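Local atomic coordinates of hydrolase (Thermococcus thioreducens, PDB entry 6IAH), a protein that is a magnesium-binding phosphatase of the HAD superfamily with diverse substrate specificity, perhaps acting on phosphoglycolate among other phosphate esters. Residues S17-T22 with W43-R48. Sequence-based numbering, arbitrary orientation.
Sequences SYDEAT and WVRELR
R48 reaches across from helix 41-50 and grips one carboxylate oxygen of D19 with both terminal nitrogens: NH1 lies 2.8 Å and NH2 2.9 Å from D19 OD1. The guanidinium and carboxylate planes are only 7° apart, yet this is not the paired, two-oxygen salt bridge. Because both N-H groups converge on a single atom, each bond is bent. The arginine chain leaves with CG anti to the backbone N (chi1 -164°) and folds at chi3, which carries its end to D19, while NE forms a second salt bridge with D56. Next to this pair the packing is close: T22 CG2 and V44 CG1 make an apolar methyl contact at 3.8 Å, and the same valine methyl also lies against the polar D19 OD1. T22 OG1 turns back to its own helix and donates to Y18 O (3.0 Å), a carbonyl that T22 N approaches from the opposite face. The other side is looser and wetter. D19 OD2 passes the aliphatic CG of exposed R45 at 3.7 Å, but the charged end of that arginine is reached through a water, which donates to D19 OD2 (2.6 Å) and accepts from R45 NH1. An asparagine in place of D19 would remove the negative charge and would probably weaken both the hold on R48 and the tie between the helices. The short helical segments cross at 104°, their axes 10.2 Å apart, within the helical insertion between strands 12-13 and 129-130, which corresponds to the C1-type cap of HAD enzymes, apart from the parallel core sheet. Y18 OH is hydrogen-bonded to OD2 of D8, a magnesium ligand; helix 100-110 packs on A21 and T22, and helix 56-68 touches T22 and L47.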
loop_
_atom_site.group_PDB
_atom_site.type_symbol
_atom_site.label_atom_id
_atom_site.label_comp_id
_atom_site.label_asym_id
_atom_site.label_seq_id
_atom_site.Cartn_x
_atom_site.Cartn_y
_atom_site.Cartn_z
ATOM N N SER A 17 -0.965 8.679 4.245
ATOM C CA SER A 17 -2.358 8.967 3.824
ATOM C C SER A 17 -3.213 7.811 4.371
ATOM O O SER A 17 -4.238 8.039 4.959
ATOM C CB SER A 17 -2.556 8.987 2.312
ATOM O OG SER A 17 -2.104 7.734 1.737
ATOM N N TYR A 18 -2.764 6.565 4.151
ATOM C CA TYR A 18 -3.482 5.400 4.666
ATOM C C TYR A 18 -3.509 5.364 6.184
ATOM O O TYR A 18 -4.510 4.958 6.774
ATOM C CB TYR A 18 -2.844 4.117 4.197
ATOM C CG TYR A 18 -2.646 3.963 2.682
ATOM C CD1 TYR A 18 -3.702 3.822 1.814
ATOM C CD2 TYR A 18 -1.362 3.776 2.185
ATOM C CE1 TYR A 18 -3.486 3.597 0.443
ATOM C CE2 TYR A 18 -1.134 3.558 0.841
ATOM C CZ TYR A 18 -2.171 3.450 -0.026
ATOM O OH TYR A 18 -1.833 3.159 -1.351
ATOM N N ASP A 19 -2.395 5.716 6.807
ATOM C CA ASP A 19 -2.346 5.742 8.253
ATOM C C ASP A 19 -3.344 6.731 8.838
ATOM O O ASP A 19 -3.982 6.417 9.813
ATOM C CB ASP A 19 -0.947 6.104 8.746
ATOM C CG ASP A 19 0.086 4.989 8.553
ATOM O OD1 ASP A 19 -0.232 3.886 8.064
ATOM O OD2 ASP A 19 1.232 5.229 8.952
ATOM N N GLU A 20 -3.466 7.925 8.266
ATOM C CA GLU A 20 -4.430 8.912 8.758
ATOM C C GLU A 20 -5.868 8.487 8.412
ATOM O O GLU A 20 -6.778 8.761 9.164
ATOM C CB GLU A 20 -4.115 10.312 8.219
ATOM C CG GLU A 20 -5.008 11.444 8.729
ATOM C CD GLU A 20 -4.631 11.956 10.110
ATOM O OE1 GLU A 20 -3.624 11.492 10.682
ATOM O OE2 GLU A 20 -5.363 12.813 10.630
ATOM N N ALA A 21 -6.086 7.793 7.300
ATOM C CA ALA A 21 -7.409 7.284 7.039
ATOM C C ALA A 21 -7.842 6.220 8.063
ATOM O O ALA A 21 -9.017 6.196 8.477
ATOM C CB ALA A 21 -7.465 6.726 5.602
ATOM N N THR A 22 -6.892 5.385 8.500
ATOM C CA THR A 22 -7.133 4.381 9.506
ATOM C C THR A 22 -7.478 5.082 10.840
ATOM O O THR A 22 -8.488 4.796 11.501
ATOM C CB THR A 22 -5.934 3.435 9.608
ATOM O OG1 THR A 22 -5.736 2.763 8.321
ATOM C CG2 THR A 22 -6.114 2.383 10.709
ATOM N N TRP A 43 0.255 2.774 16.975
ATOM C CA TRP A 43 -0.679 1.638 17.057
ATOM C C TRP A 43 -1.071 1.165 15.672
ATOM O O TRP A 43 -1.096 -0.026 15.445
ATOM C CB TRP A 43 -1.960 1.957 17.829
ATOM C CG TRP A 43 -1.754 2.365 19.223
ATOM C CD1 TRP A 43 -0.645 2.140 20.010
ATOM C CD2 TRP A 43 -2.710 2.988 20.061
ATOM N NE1 TRP A 43 -0.858 2.628 21.281
ATOM C CE2 TRP A 43 -2.112 3.150 21.341
ATOM C CE3 TRP A 43 -4.024 3.425 19.862
ATOM C CZ2 TRP A 43 -2.781 3.747 22.404
ATOM C CZ3 TRP A 43 -4.704 4.022 20.917
ATOM C CH2 TRP A 43 -4.072 4.189 22.179
ATOM N N VAL A 44 -1.340 2.114 14.780
ATOM C CA VAL A 44 -1.685 1.806 13.393
ATOM C C VAL A 44 -0.528 1.065 12.698
ATOM O O VAL A 44 -0.701 0.041 12.023
ATOM C CB VAL A 44 -2.016 3.087 12.592
ATOM C CG1 VAL A 44 -2.319 2.741 11.124
ATOM C CG2 VAL A 44 -3.217 3.839 13.176
ATOM N N ARG A 45 0.648 1.668 12.790
ATOM C CA ARG A 45 1.859 1.112 12.187
ATOM C C ARG A 45 2.196 -0.250 12.704
ATOM O O ARG A 45 2.448 -1.169 11.934
ATOM C CB ARG A 45 3.053 2.083 12.426
ATOM C CG ARG A 45 2.910 3.353 11.630
ATOM C CD ARG A 45 4.162 4.200 11.677
ATOM N NE ARG A 45 4.623 4.464 13.054
ATOM C CZ ARG A 45 4.528 5.627 13.720
ATOM N NH1 ARG A 45 3.996 6.729 13.197
ATOM N NH2 ARG A 45 4.998 5.698 14.945
ATOM N N GLU A 46 2.260 -0.375 14.016
ATOM C CA GLU A 46 2.683 -1.623 14.639
ATOM C C GLU A 46 1.706 -2.759 14.412
ATOM O O GLU A 46 2.117 -3.879 14.205
ATOM C CB GLU A 46 2.874 -1.393 16.137
ATOM C CG GLU A 46 3.327 -2.576 16.965
ATOM C CD GLU A 46 4.638 -3.192 16.489
ATOM O OE1 GLU A 46 5.423 -2.564 15.735
ATOM O OE2 GLU A 46 4.847 -4.350 16.861
ATOM N N LEU A 47 0.414 -2.453 14.446
ATOM C CA LEU A 47 -0.610 -3.467 14.320
ATOM C C LEU A 47 -0.605 -3.995 12.892
ATOM O O LEU A 47 -0.686 -5.199 12.679
ATOM C CB LEU A 47 -1.969 -2.883 14.738
ATOM C CG LEU A 47 -3.159 -3.840 14.740
ATOM C CD1 LEU A 47 -2.836 -5.017 15.634
ATOM C CD2 LEU A 47 -4.448 -3.179 15.217
ATOM N N ARG A 48 -0.452 -3.105 11.915
ATOM C CA ARG A 48 -0.370 -3.501 10.527
ATOM C C ARG A 48 0.920 -4.300 10.261
ATOM O O ARG A 48 0.884 -5.308 9.581
ATOM C CB ARG A 48 -0.439 -2.280 9.592
ATOM C CG ARG A 48 -0.747 -2.665 8.164
ATOM C CD ARG A 48 -0.440 -1.558 7.165
ATOM N NE ARG A 48 -1.412 -0.487 7.201
ATOM C CZ ARG A 48 -1.180 0.764 7.635
ATOM N NH1 ARG A 48 -0.029 1.092 8.119
ATOM N NH2 ARG A 48 -2.122 1.708 7.571
HETATM O O HOH W 1 2.210 6.954 10.681
#